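Local coordinates for uncharacterized protein (Parabacteroides merdae, PDB 4R7F) that is of unknown function but carries an N-terminal domain of the type 9 secretion system plug protein family and is built from three immunoglobulin-like beta-sandwich domains, at residues 101-106 / 116-121; 308-311 / 317-320; 59-64 / 379-384; 274-279 / 283-288; 251-256 / 344-349. All blocks are in the same frame, centred on the assembly; numbering follows the deposited sequence. Where two conformers were deposited one is given.

Interaction 1: 101-106 / 116-121; sequences LLLPND and YAIQVY
Ile118 is the residue of 116-121 that meets Leu101 and Leu103, and the strand leads up to it from Tyr116. The ring of Tyr116 packs edge-to-face with His59. Ile118 then turns its side chain toward strand 96-103. Its CG1 lies anti to the carbonyl carbon (chi1 -61°), and this carries the CG1-CD1 branch to Leu103. There the two side chains reach each other tip to tip, with Leu103 CD1 3.7 Å from Ile118 CG1 and 3.8 Å from Ile118 CD1. The other branch serves Leu101, whose CD2 stands 4.2 Å from Ile118 CG2. Strands 96-103 and 114-122 belong to different sheets, and their backbones stay 9.9 Å apart between Leu103 CA and Ile118 CA. This is face-to-face packing between the two sheets of a beta-sandwich, in the part of the chain assigned to the plug protein family. Ile41 of strand 39-46 also touches Leu101, Leu103 and Ile118. Further along, Gln119 bonds through NE2 to Thr132 OG1.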
# COMPACT_ATOMS: atom_id res chain seq x y z
N LEU A 101 -3.16 4.47 27.26
CA LEU A 101 -1.80 4.53 27.73
C LEU A 101 -0.94 4.65 26.49
O LEU A 101 -1.01 3.81 25.59
CB LEU A 101 -1.45 3.24 28.48
CG LEU A 101 0.02 3.01 28.85
CD1 LEU A 101 0.50 4.03 29.86
CD2 LEU A 101 0.16 1.63 29.42
N LEU A 102 -0.16 5.73 26.43
CA LEU A 102 0.84 5.89 25.40
C LEU A 102 2.22 5.55 25.97
O LEU A 102 2.54 5.89 27.12
CB LEU A 102 0.85 7.31 24.89
CG LEU A 102 -0.49 7.81 24.38
CD1 LEU A 102 -0.36 9.23 23.88
CD2 LEU A 102 -1.00 6.89 23.29
N LEU A 103 3.02 4.87 25.17
CA LEU A 103 4.39 4.56 25.52
C LEU A 103 5.32 4.79 24.34
O LEU A 103 4.98 4.51 23.21
CB LEU A 103 4.48 3.11 25.93
CG LEU A 103 3.90 2.77 27.30
CD1 LEU A 103 3.64 1.27 27.40
CD2 LEU A 103 4.85 3.21 28.39
N PRO A 104 6.53 5.31 24.60
CA PRO A 104 6.98 5.80 25.89
C PRO A 104 6.23 7.09 26.26
O PRO A 104 5.57 7.70 25.41
CB PRO A 104 8.44 6.11 25.64
CG PRO A 104 8.44 6.58 24.23
CD PRO A 104 7.50 5.62 23.54
N ASN A 105 6.31 7.50 27.53
CA ASN A 105 5.62 8.70 27.97
C ASN A 105 6.50 9.43 28.99
O ASN A 105 7.69 9.14 29.08
CB ASN A 105 4.23 8.33 28.51
CG ASN A 105 4.28 7.32 29.64
OD1 ASN A 105 5.13 7.39 30.51
ND2 ASN A 105 3.36 6.36 29.64
N ASP A 106 5.92 10.37 29.74
CA ASP A 106 6.68 11.14 30.75
C ASP A 106 7.17 10.29 31.93
O ASP A 106 8.15 10.65 32.57
CB ASP A 106 5.85 12.33 31.30
CG ASP A 106 5.84 13.55 30.39
OD1 ASP A 106 6.42 13.51 29.29
OD2 ASP A 106 5.25 14.58 30.78
N TYR A 116 8.59 -5.89 23.97
CA TYR A 116 8.05 -5.45 25.28
C TYR A 116 6.62 -5.96 25.52
O TYR A 116 5.79 -5.95 24.61
CB TYR A 116 8.04 -3.92 25.42
CG TYR A 116 9.42 -3.32 25.57
CD1 TYR A 116 10.17 -2.95 24.47
CD2 TYR A 116 9.97 -3.14 26.82
CE1 TYR A 116 11.45 -2.44 24.61
CE2 TYR A 116 11.24 -2.62 26.96
CZ TYR A 116 11.97 -2.27 25.86
OH TYR A 116 13.21 -1.75 26.05
N ALA A 117 6.37 -6.41 26.75
CA ALA A 117 5.06 -6.83 27.18
C ALA A 117 4.60 -5.98 28.36
O ALA A 117 5.27 -5.90 29.40
CB ALA A 117 5.06 -8.28 27.53
N ILE A 118 3.45 -5.35 28.18
CA ILE A 118 2.86 -4.47 29.18
C ILE A 118 1.78 -5.25 29.90
O ILE A 118 0.77 -5.59 29.30
CB ILE A 118 2.23 -3.22 28.54
CG1 ILE A 118 3.28 -2.41 27.81
CG2 ILE A 118 1.58 -2.36 29.59
CD1 ILE A 118 4.56 -2.18 28.58
N GLN A 119 1.99 -5.54 31.18
CA GLN A 119 0.99 -6.31 31.93
C GLN A 119 0.25 -5.33 32.80
O GLN A 119 0.86 -4.56 33.49
CB GLN A 119 1.64 -7.36 32.78
CG GLN A 119 2.62 -8.17 31.99
CD GLN A 119 2.67 -9.58 32.45
OE1 GLN A 119 3.41 -9.94 33.37
NE2 GLN A 119 1.88 -10.41 31.80
N VAL A 120 -1.08 -5.35 32.71
CA VAL A 120 -1.91 -4.41 33.44
C VAL A 120 -2.69 -5.17 34.51
O VAL A 120 -2.98 -6.35 34.39
CB VAL A 120 -2.84 -3.62 32.51
CG1 VAL A 120 -3.75 -2.69 33.31
CG2 VAL A 120 -2.00 -2.84 31.49
N TYR A 121 -2.95 -4.47 35.61
CA TYR A 121 -3.65 -5.07 36.75
C TYR A 121 -4.39 -3.97 37.48
O TYR A 121 -4.08 -2.77 37.31
CB TYR A 121 -2.65 -5.78 37.71
CG TYR A 121 -1.51 -4.90 38.20
CD1 TYR A 121 -1.64 -4.13 39.37
CD2 TYR A 121 -0.30 -4.81 37.49
CE1 TYR A 121 -0.60 -3.32 39.81
CE2 TYR A 121 0.73 -3.98 37.93
CZ TYR A 121 0.58 -3.25 39.09
OH TYR A 121 1.60 -2.45 39.54

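Interaction 2: 308-311 / 317-320; sequences YLNG and VLDE
Strand 305-310 runs beside the irregular segment 317-320, with Tyr308 CA 6.4 Å from Leu318 CA and no direct hydrogen bond between the two backbones. Leu318 does most of the apolar work. Its CD2 lies 3.7 Å from Tyr308 CB, and the same methyl is 3.8 Å from Asn310 ND2. Leu318 CB sits over one face of the Tyr308 ring, displaced toward the rim. The ring edge meets the backbone of Asp319 instead, where Tyr308 CE2 comes to 3.3 Å from Asp319 O, near the ring plane. With CG of Tyr308 beside its backbone N (chi1 -67°), the ring extends along Leu318 and Asp319. The two segments are joined by the loop that follows strand 305-310, one of the strands paired antiparallel with 342-352 in a beta-sheet, and the loop folds back alongside the strand it has just left. A water links the two backbones near the start of the loop. It donates to Leu309 O at 2.8 Å and to Val317 O at 2.8 Å. It also accepts from Asn310 ND2 at 3.1 Å, which gives this amide N a polar partner beside the Leu318 methyl. The other end of the amide, Asn310 OD1, bonds to Gln347 NE2 on the neighbouring strand. The CA-CB bond of Asp319 points away from the strand, and its OD2 forms a salt bridge with Lys321 NZ. Leu318 N is hydrogen-bonded to a Tris molecule, probably from the crystallisation liquor.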
# COMPACT_ATOMS: atom_id res chain seq x y z
N TYR A 308 -12.11 -21.73 14.84
CA TYR A 308 -11.88 -20.54 15.63
C TYR A 308 -12.19 -19.26 14.84
O TYR A 308 -11.80 -19.10 13.68
CB TYR A 308 -10.44 -20.47 16.07
CG TYR A 308 -10.01 -21.53 17.03
CD1 TYR A 308 -9.67 -22.81 16.58
CD2 TYR A 308 -9.94 -21.27 18.40
CE1 TYR A 308 -9.27 -23.78 17.45
CE2 TYR A 308 -9.52 -22.25 19.27
CZ TYR A 308 -9.22 -23.50 18.79
OH TYR A 308 -8.87 -24.45 19.68
N LEU A 309 -12.86 -18.34 15.51
CA LEU A 309 -13.12 -17.03 14.95
C LEU A 309 -11.84 -16.23 15.13
O LEU A 309 -11.18 -16.29 16.16
CB LEU A 309 -14.31 -16.42 15.70
CG LEU A 309 -14.99 -15.14 15.27
CD1 LEU A 309 -15.19 -15.03 13.76
CD2 LEU A 309 -16.33 -15.11 16.01
N ASN A 310 -11.41 -15.58 14.08
CA ASN A 310 -10.08 -15.05 14.05
C ASN A 310 -10.09 -13.60 13.56
O ASN A 310 -10.85 -13.23 12.66
CB ASN A 310 -9.23 -15.92 13.14
CG ASN A 310 -7.80 -15.47 13.08
OD1 ASN A 310 -7.29 -14.99 12.04
ND2 ASN A 310 -7.14 -15.57 14.20
N GLY A 311 -9.19 -12.81 14.13
CA GLY A 311 -9.04 -11.39 13.76
C GLY A 311 -8.60 -10.59 14.98
O GLY A 311 -8.45 -11.15 16.08
N VAL A 317 -5.76 -14.49 18.95
CA VAL A 317 -5.54 -15.62 19.84
C VAL A 317 -6.50 -16.77 19.53
O VAL A 317 -7.71 -16.58 19.44
CB VAL A 317 -5.68 -15.14 21.31
CG1 VAL A 317 -5.60 -16.27 22.35
CG2 VAL A 317 -4.65 -14.05 21.60
N LEU A 318 -5.94 -17.95 19.36
CA LEU A 318 -6.69 -19.18 19.16
C LEU A 318 -6.69 -19.89 20.49
O LEU A 318 -5.70 -20.51 20.86
CB LEU A 318 -6.06 -20.07 18.08
CG LEU A 318 -5.85 -19.36 16.74
CD1 LEU A 318 -5.28 -20.36 15.75
CD2 LEU A 318 -7.17 -18.81 16.24
N ASP A 319 -7.81 -19.75 21.21
CA ASP A 319 -8.04 -20.40 22.48
C ASP A 319 -9.57 -20.56 22.76
O ASP A 319 -10.40 -20.39 21.87
CB ASP A 319 -7.35 -19.59 23.59
CG ASP A 319 -8.07 -18.25 23.93
OD1 ASP A 319 -9.07 -17.87 23.23
OD2 ASP A 319 -7.62 -17.57 24.90
N GLU A 320 -9.93 -20.88 23.99
CA GLU A 320 -11.30 -21.20 24.35
C GLU A 320 -12.23 -20.03 24.20
O GLU A 320 -13.41 -20.22 24.13
CB GLU A 320 -11.38 -21.65 25.82
CG GLU A 320 -10.65 -22.97 26.09
CD GLU A 320 -9.16 -22.84 26.49
OE1 GLU A 320 -8.59 -21.70 26.55
OE2 GLU A 320 -8.58 -23.92 26.73
O HOH W 1 -8.56 -15.59 16.93

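Interaction 3: 59-64 / 379-384; sequences HCNADW and YYRPMG
Ala62 sets its methyl on the face of the Tyr379 ring. Its CB is 3.6 Å from the centroid of that ring and 22° off the normal, which makes a CH-pi contact. The methyl is not centred but lies toward the CG side, with Ala62 CB 3.4 Å from Tyr379 CG. Ala62 stands in a type I beta turn from Asn61 to Trp64, closed by the bond from Trp64 N to Asn61 O. The turn follows strand 53-60, and the tyrosine ends strand 373-380, so the contact joins two sheets far apart in sequence. The ring reaches the turn because Tyr379 CG lies anti to the carbonyl carbon (chi1 -63°). Tyr379 OH is hydrogen-bonded to Asn115 OD1, and a water donates both to Tyr379 OH at 3.1 Å and to Ala62 O at 2.9 Å. Asn61 and Arg381 cross at about a right angle, their amide and guanidinium planes 47° apart. Asn61 ND2 is 3.5 Å from Arg381 NH1, and no hydrogen bond joins them. Each has other partners: Asn61 OD1 accepts from Asp388 N, and Arg381 NE bonds to Ala385 O. A leucine in place of Tyr379 would probably leave the water and Asn115 OD1 without the phenol oxygen and the Ala62 methyl without a flat face against it. The contact is thus mainly apolar. No direct hydrogen bond joins the segments; the polar links are indirect, through the water and through Asn115, which bonds both Tyr379 OH and Asn61 O.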
# COMPACT_ATOMS: atom_id res chain seq x y z
N HIS A 59 10.56 -6.87 29.59
CA HIS A 59 11.38 -6.97 28.43
C HIS A 59 11.52 -8.44 28.02
O HIS A 59 11.84 -9.29 28.87
CB HIS A 59 12.75 -6.35 28.64
CG HIS A 59 13.56 -6.30 27.39
ND1 HIS A 59 14.42 -7.31 27.01
CD2 HIS A 59 13.56 -5.41 26.37
CE1 HIS A 59 14.97 -7.00 25.85
NE2 HIS A 59 14.44 -5.87 25.43
N CYS A 60 11.32 -8.72 26.72
CA CYS A 60 11.34 -10.07 26.18
C CYS A 60 12.37 -10.28 25.10
O CYS A 60 12.77 -9.38 24.39
CB CYS A 60 9.96 -10.44 25.62
SG CYS A 60 8.61 -10.32 26.82
N ASN A 61 12.76 -11.52 24.95
CA ASN A 61 13.62 -11.90 23.85
C ASN A 61 12.84 -12.12 22.56
O ASN A 61 11.63 -11.93 22.53
CB ASN A 61 14.49 -13.09 24.29
CG ASN A 61 15.68 -12.61 25.13
OD1 ASN A 61 16.13 -11.45 25.00
ND2 ASN A 61 16.15 -13.45 26.01
N ALA A 62 13.53 -12.48 21.49
CA ALA A 62 12.93 -12.56 20.17
C ALA A 62 11.70 -13.46 20.15
O ALA A 62 10.72 -13.14 19.48
CB ALA A 62 13.95 -13.05 19.17
N ASP A 63 11.75 -14.57 20.88
CA ASP A 63 10.65 -15.53 20.93
C ASP A 63 9.55 -15.20 21.94
O ASP A 63 8.65 -16.00 22.17
CB ASP A 63 11.16 -16.97 21.15
CG ASP A 63 11.76 -17.19 22.55
OD1 ASP A 63 11.91 -16.24 23.33
OD2 ASP A 63 12.10 -18.35 22.85
N TRP A 64 9.60 -14.01 22.51
CA TRP A 64 8.57 -13.50 23.44
C TRP A 64 8.54 -14.22 24.78
O TRP A 64 7.55 -14.16 25.48
CB TRP A 64 7.18 -13.46 22.77
CG TRP A 64 7.05 -12.33 21.83
CD1 TRP A 64 7.19 -12.37 20.46
CD2 TRP A 64 6.81 -10.96 22.17
NE1 TRP A 64 7.03 -11.10 19.93
CE2 TRP A 64 6.79 -10.23 20.96
CE3 TRP A 64 6.61 -10.29 23.37
CZ2 TRP A 64 6.56 -8.86 20.92
CZ3 TRP A 64 6.37 -8.92 23.33
CH2 TRP A 64 6.34 -8.23 22.11
N TYR A 379 16.08 -9.90 14.78
CA TYR A 379 16.64 -9.76 16.10
C TYR A 379 18.11 -10.17 16.07
O TYR A 379 18.51 -11.05 15.29
CB TYR A 379 15.91 -10.67 17.08
CG TYR A 379 14.48 -10.33 17.25
CD1 TYR A 379 14.07 -9.41 18.20
CD2 TYR A 379 13.52 -10.87 16.44
CE1 TYR A 379 12.74 -9.10 18.37
CE2 TYR A 379 12.19 -10.54 16.57
CZ TYR A 379 11.80 -9.67 17.54
OH TYR A 379 10.45 -9.32 17.65
N TYR A 380 18.92 -9.55 16.92
CA TYR A 380 20.37 -9.71 16.82
C TYR A 380 20.90 -10.03 18.17
O TYR A 380 20.63 -9.28 19.12
CB TYR A 380 21.03 -8.41 16.34
CG TYR A 380 22.55 -8.33 16.45
CD1 TYR A 380 23.36 -9.25 15.78
CD2 TYR A 380 23.18 -7.27 17.10
CE1 TYR A 380 24.76 -9.14 15.80
CE2 TYR A 380 24.59 -7.16 17.14
CZ TYR A 380 25.37 -8.11 16.50
OH TYR A 380 26.74 -8.07 16.50
N ARG A 381 21.65 -11.14 18.25
CA ARG A 381 22.31 -11.52 19.50
C ARG A 381 23.64 -12.22 19.35
O ARG A 381 23.71 -13.45 19.25
CB ARG A 381 21.40 -12.36 20.33
CG ARG A 381 21.94 -12.47 21.73
CD ARG A 381 20.85 -12.86 22.66
NE ARG A 381 21.40 -13.29 23.91
CZ ARG A 381 20.68 -13.84 24.87
NH1 ARG A 381 19.37 -14.00 24.72
NH2 ARG A 381 21.28 -14.21 25.98
N PRO A 382 24.71 -11.44 19.37
CA PRO A 382 26.06 -12.02 19.26
C PRO A 382 26.47 -12.70 20.57
O PRO A 382 25.83 -12.45 21.59
CB PRO A 382 26.94 -10.79 19.01
CG PRO A 382 26.26 -9.69 19.77
CD PRO A 382 24.75 -10.01 19.72
N MSE A 383 27.48 -13.57 20.52
CA MSE A 383 27.89 -14.30 21.73
C MSE A 383 28.20 -13.31 22.84
O MSE A 383 28.72 -12.22 22.62
CB MSE A 383 29.02 -15.32 21.47
CG MSE A 383 28.49 -16.76 21.33
SE MSE A 383 27.72 -17.44 23.03
CE MSE A 383 29.23 -17.11 24.26
N GLY A 384 27.79 -13.68 24.05
CA GLY A 384 28.00 -12.81 25.20
C GLY A 384 26.99 -11.69 25.42
O GLY A 384 26.98 -11.10 26.49
O HOH W 2 9.08 -12.06 17.38

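Interaction 4: 274-279 / 283-288; sequences FFIRCS and DPDTEA
Ile276 and Cys278 lie against one side of the short helix 284-287. Ile276 CG2, anti to its own backbone N, meets Ala288 CB at 3.7 Å and Pro284 CB at 3.9 Å. The longer branch, ending in CD1, leads away from the helix. Pro284 also rests its CB 3.4 Å from Ile276 O, so the ring packs against the backbone as well as the side chain. The chi1 of Cys278 is 39°, which sets SG between the backbone N and the carbonyl carbon. From there SG lies 3.6 Å from Ala288 CA and 3.9 Å from Ala288 CB. The same sulfur forms the disulfide with Cys281, in the short connection between the two segments, so a covalent link closes the turn that the packing also holds. Asp283 is the N-cap residue of the helix. Its OD2 accepts from Thr286 OG1 at 2.6 Å through the anti lone pair. Ile276 and Ala288 both touch Lys340 of strand 332-340, Asp285 O also bonds to Lys340 NZ, and Ile276 packs on Thr16 of strand 14-21.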
# COMPACT_ATOMS: atom_id res chain seq x y z
N PHE A 274 -10.11 -4.13 13.08
CA PHE A 274 -11.42 -3.54 13.31
C PHE A 274 -11.26 -2.07 13.64
O PHE A 274 -10.18 -1.64 14.02
CB PHE A 274 -12.17 -4.28 14.43
CG PHE A 274 -11.58 -4.10 15.81
CD1 PHE A 274 -11.80 -2.97 16.53
CD2 PHE A 274 -10.84 -5.11 16.38
CE1 PHE A 274 -11.25 -2.83 17.78
CE2 PHE A 274 -10.32 -4.99 17.63
CZ PHE A 274 -10.51 -3.85 18.33
N PHE A 275 -12.36 -1.31 13.53
CA PHE A 275 -12.32 0.13 13.68
C PHE A 275 -13.56 0.53 14.42
O PHE A 275 -14.67 0.23 13.97
CB PHE A 275 -12.30 0.79 12.32
CG PHE A 275 -11.17 0.32 11.47
CD1 PHE A 275 -11.31 -0.80 10.66
CD2 PHE A 275 -9.92 0.94 11.55
CE1 PHE A 275 -10.25 -1.29 9.94
CE2 PHE A 275 -8.88 0.46 10.81
CZ PHE A 275 -9.04 -0.65 10.00
N ILE A 276 -13.38 1.18 15.56
CA ILE A 276 -14.50 1.57 16.40
C ILE A 276 -15.09 2.88 15.86
O ILE A 276 -14.40 3.87 15.76
CB ILE A 276 -14.07 1.72 17.86
CG1 ILE A 276 -13.47 0.41 18.40
CG2 ILE A 276 -15.25 2.20 18.70
CD1 ILE A 276 -14.37 -0.82 18.33
N ARG A 277 -16.38 2.82 15.52
CA ARG A 277 -17.09 3.87 14.79
C ARG A 277 -18.58 3.75 15.16
O ARG A 277 -19.07 2.67 15.49
CB ARG A 277 -16.94 3.70 13.26
CG ARG A 277 -15.52 3.56 12.72
CD ARG A 277 -15.51 3.26 11.22
NE ARG A 277 -14.25 3.60 10.55
CZ ARG A 277 -13.78 2.91 9.52
NH1 ARG A 277 -14.45 1.86 9.08
NH2 ARG A 277 -12.64 3.25 8.93
N CYS A 278 -19.31 4.86 15.14
CA CYS A 278 -20.77 4.82 15.24
C CYS A 278 -21.34 6.05 14.53
O CYS A 278 -20.61 7.02 14.34
CB CYS A 278 -21.26 4.70 16.68
SG CYS A 278 -20.34 5.63 17.91
N SER A 279 -22.60 5.97 14.09
CA SER A 279 -23.25 7.04 13.31
C SER A 279 -23.35 8.36 14.09
O SER A 279 -23.94 8.40 15.19
CB SER A 279 -24.64 6.58 12.86
OG SER A 279 -24.54 5.77 11.70
N ASP A 283 -16.58 11.06 19.08
CA ASP A 283 -15.62 10.28 19.88
C ASP A 283 -16.11 8.82 20.11
O ASP A 283 -16.56 8.47 21.21
CB ASP A 283 -15.26 10.98 21.22
CG ASP A 283 -14.10 10.24 22.00
OD1 ASP A 283 -12.98 10.09 21.46
OD2 ASP A 283 -14.30 9.81 23.16
N PRO A 284 -15.98 7.96 19.09
CA PRO A 284 -16.48 6.60 19.21
C PRO A 284 -15.89 5.83 20.43
O PRO A 284 -16.57 4.96 21.02
CB PRO A 284 -16.04 5.97 17.89
CG PRO A 284 -15.74 7.08 16.96
CD PRO A 284 -15.22 8.15 17.84
N ASP A 285 -14.67 6.14 20.82
CA ASP A 285 -14.08 5.48 21.97
C ASP A 285 -14.87 5.64 23.27
O ASP A 285 -14.70 4.82 24.16
CB ASP A 285 -12.61 5.92 22.20
CG ASP A 285 -11.65 5.36 21.14
OD1 ASP A 285 -12.03 4.42 20.41
OD2 ASP A 285 -10.50 5.85 21.05
N THR A 286 -15.70 6.68 23.38
CA THR A 286 -16.64 6.81 24.52
C THR A 286 -18.13 6.81 24.16
O THR A 286 -19.00 6.75 25.03
CB THR A 286 -16.35 8.09 25.33
OG1 THR A 286 -16.42 9.22 24.47
CG2 THR A 286 -14.97 8.03 25.98
N GLU A 287 -18.45 6.83 22.87
CA GLU A 287 -19.83 6.94 22.41
C GLU A 287 -20.36 5.65 21.78
O GLU A 287 -21.58 5.42 21.71
CB GLU A 287 -19.93 8.10 21.41
CG GLU A 287 -19.67 9.49 22.00
CD GLU A 287 -19.67 10.58 20.94
OE1 GLU A 287 -18.81 10.59 20.03
OE2 GLU A 287 -20.54 11.45 20.99
N ALA A 288 -19.45 4.78 21.36
CA ALA A 288 -19.85 3.50 20.76
C ALA A 288 -20.36 2.56 21.84
O ALA A 288 -19.75 2.44 22.90
CB ALA A 288 -18.68 2.88 20.05

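Interaction 5: 251-256 / 344-349; sequences VELMTD and YNYQYL
Asp256 receives two tyrosine hydroxyls on a single carboxylate oxygen. Asp256 OD2 accepts from Tyr346 OH at 2.6 Å through its syn lone pair, and from Tyr348 OH at 2.7 Å through its anti lone pair. In both cases OD2 sits at the edge of the phenol ring, near its plane. The carboxylate plane is turned 45° from the Tyr346 ring and 64° from the Tyr348 ring. The Tyr346 side chain projects from strand 342-352 with CG between the backbone N and the carbonyl carbon (chi1 71°), and it comes at Asp256 from the opposite direction. Tyr348 crosses the aspartate at about a right angle. This polar end is the tight part. The apolar end is looser: Leu253 CD1 stays 4.4 Å from Tyr346 CZ, and the backbones are farther apart there. Outward, Met254 and Glu252 are exposed and take no part. Strands 248-253 and 342-352 belong to different sheets, so the contact bridges the sheets of a sandwich through side chains. The second oxygen, Asp256 OD1, accepts from His238 NE2 and has a weak, long ion pair with Arg225. An alanine here would probably leave the two buried hydroxyls without their common acceptor and His238 without its carboxylate partner. In the deposited structure the two hydroxyls and His238 are likely to stabilise the negative charge of Asp256.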
# COMPACT_ATOMS: atom_id res chain seq x y z
N VAL A 251 -27.06 -8.09 17.46
CA VAL A 251 -26.84 -8.07 16.04
C VAL A 251 -26.77 -9.47 15.44
O VAL A 251 -25.80 -10.18 15.67
CB VAL A 251 -25.54 -7.37 15.71
CG1 VAL A 251 -25.42 -7.24 14.19
CG2 VAL A 251 -25.49 -6.03 16.43
N GLU A 252 -27.78 -9.84 14.65
CA GLU A 252 -27.75 -11.10 13.92
C GLU A 252 -27.03 -10.86 12.60
O GLU A 252 -27.53 -10.13 11.75
CB GLU A 252 -29.17 -11.65 13.69
CG GLU A 252 -29.22 -13.16 13.40
CD GLU A 252 -30.36 -13.56 12.46
OE1 GLU A 252 -31.25 -12.72 12.22
OE2 GLU A 252 -30.39 -14.72 11.96
N LEU A 253 -25.85 -11.44 12.45
CA LEU A 253 -25.12 -11.33 11.23
C LEU A 253 -25.74 -12.31 10.25
O LEU A 253 -26.27 -13.36 10.63
CB LEU A 253 -23.64 -11.68 11.40
CG LEU A 253 -22.77 -10.82 12.29
CD1 LEU A 253 -21.32 -11.34 12.36
CD2 LEU A 253 -22.76 -9.44 11.75
N MSE A 254 -25.65 -11.95 8.98
CA MSE A 254 -26.01 -12.82 7.89
C MSE A 254 -25.17 -14.06 7.97
O MSE A 254 -24.07 -14.05 8.55
CB MSE A 254 -25.73 -12.12 6.56
CG MSE A 254 -26.76 -11.01 6.29
SE MSE A 254 -26.27 -10.15 4.59
CE MSE A 254 -27.84 -8.94 4.56
N THR A 255 -25.71 -15.13 7.42
CA THR A 255 -25.11 -16.44 7.52
C THR A 255 -23.86 -16.50 6.65
O THR A 255 -23.84 -16.00 5.53
CB THR A 255 -26.12 -17.52 7.15
OG1 THR A 255 -27.17 -17.48 8.11
CG2 THR A 255 -25.51 -18.92 7.18
N ASP A 256 -22.81 -17.09 7.22
CA ASP A 256 -21.56 -17.28 6.50
C ASP A 256 -21.49 -18.71 5.99
O ASP A 256 -22.03 -19.60 6.64
CB ASP A 256 -20.37 -16.98 7.41
CG ASP A 256 -20.27 -15.51 7.81
OD1 ASP A 256 -20.53 -14.68 6.93
OD2 ASP A 256 -19.89 -15.20 8.98
N TYR A 344 -15.71 -4.46 11.42
CA TYR A 344 -14.86 -5.60 11.80
C TYR A 344 -14.46 -6.45 10.60
O TYR A 344 -15.32 -6.81 9.78
CB TYR A 344 -15.57 -6.48 12.85
CG TYR A 344 -15.62 -5.86 14.24
CD1 TYR A 344 -16.50 -4.80 14.55
CD2 TYR A 344 -14.79 -6.33 15.28
CE1 TYR A 344 -16.54 -4.24 15.82
CE2 TYR A 344 -14.82 -5.77 16.53
CZ TYR A 344 -15.69 -4.71 16.80
OH TYR A 344 -15.70 -4.17 18.06
N ASN A 345 -13.17 -6.77 10.50
CA ASN A 345 -12.72 -7.90 9.69
C ASN A 345 -12.75 -9.18 10.57
O ASN A 345 -12.43 -9.14 11.76
CB ASN A 345 -11.27 -7.75 9.23
CG ASN A 345 -11.04 -6.71 8.13
OD1 ASN A 345 -10.02 -6.76 7.46
ND2 ASN A 345 -11.93 -5.76 7.96
N TYR A 346 -13.01 -10.32 9.95
CA TYR A 346 -12.98 -11.57 10.66
C TYR A 346 -12.89 -12.73 9.69
O TYR A 346 -13.17 -12.59 8.51
CB TYR A 346 -14.22 -11.74 11.58
CG TYR A 346 -15.55 -11.96 10.87
CD1 TYR A 346 -16.29 -10.91 10.33
CD2 TYR A 346 -16.09 -13.23 10.77
CE1 TYR A 346 -17.53 -11.15 9.71
CE2 TYR A 346 -17.31 -13.47 10.14
CZ TYR A 346 -18.02 -12.44 9.60
OH TYR A 346 -19.24 -12.73 9.01
N GLN A 347 -12.48 -13.89 10.20
CA GLN A 347 -12.48 -15.11 9.43
C GLN A 347 -12.50 -16.29 10.37
O GLN A 347 -12.42 -16.16 11.61
CB GLN A 347 -11.26 -15.18 8.54
CG GLN A 347 -10.00 -15.39 9.31
CD GLN A 347 -8.74 -15.43 8.46
OE1 GLN A 347 -8.78 -15.47 7.22
NE2 GLN A 347 -7.60 -15.42 9.12
N TYR A 348 -12.56 -17.45 9.76
CA TYR A 348 -12.73 -18.69 10.45
C TYR A 348 -11.55 -19.60 10.12
O TYR A 348 -11.34 -19.96 8.98
CB TYR A 348 -14.02 -19.35 9.98
CG TYR A 348 -15.30 -18.61 10.34
CD1 TYR A 348 -15.80 -18.55 11.65
CD2 TYR A 348 -16.06 -18.02 9.34
CE1 TYR A 348 -16.99 -17.90 11.94
CE2 TYR A 348 -17.23 -17.36 9.63
CZ TYR A 348 -17.69 -17.29 10.90
OH TYR A 348 -18.89 -16.63 11.10
N LEU A 349 -10.80 -19.97 11.15
CA LEU A 349 -9.65 -20.82 10.97
C LEU A 349 -9.95 -22.18 11.56
O LEU A 349 -10.59 -22.28 12.58
CB LEU A 349 -8.44 -20.24 11.67
CG LEU A 349 -7.84 -18.93 11.17
CD1 LEU A 349 -6.61 -18.61 12.01
CD2 LEU A 349 -7.46 -19.04 9.70

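Overall arrangement
From the N terminus, the 59-64 turn opens interaction 3, which closes only at 379-384. The long loop between holds all the other contacts. Interaction 1 comes first within it, closing a short connection between strands of the two sheets of the N-terminal domain. It touches interaction 3 through neighbouring strands 53-60 and 114-122. Interaction 5 opens next at 251-256 and closes at 344-349. Interactions 4 and 2 lie one after the other inside that span. Both reach the sheet of strand 342-352: interaction 4 through strand 274-276, interaction 2 through strand 305-310. No loops cross. Interactions 3 and 5 lie on opposite sides of the chain's centre.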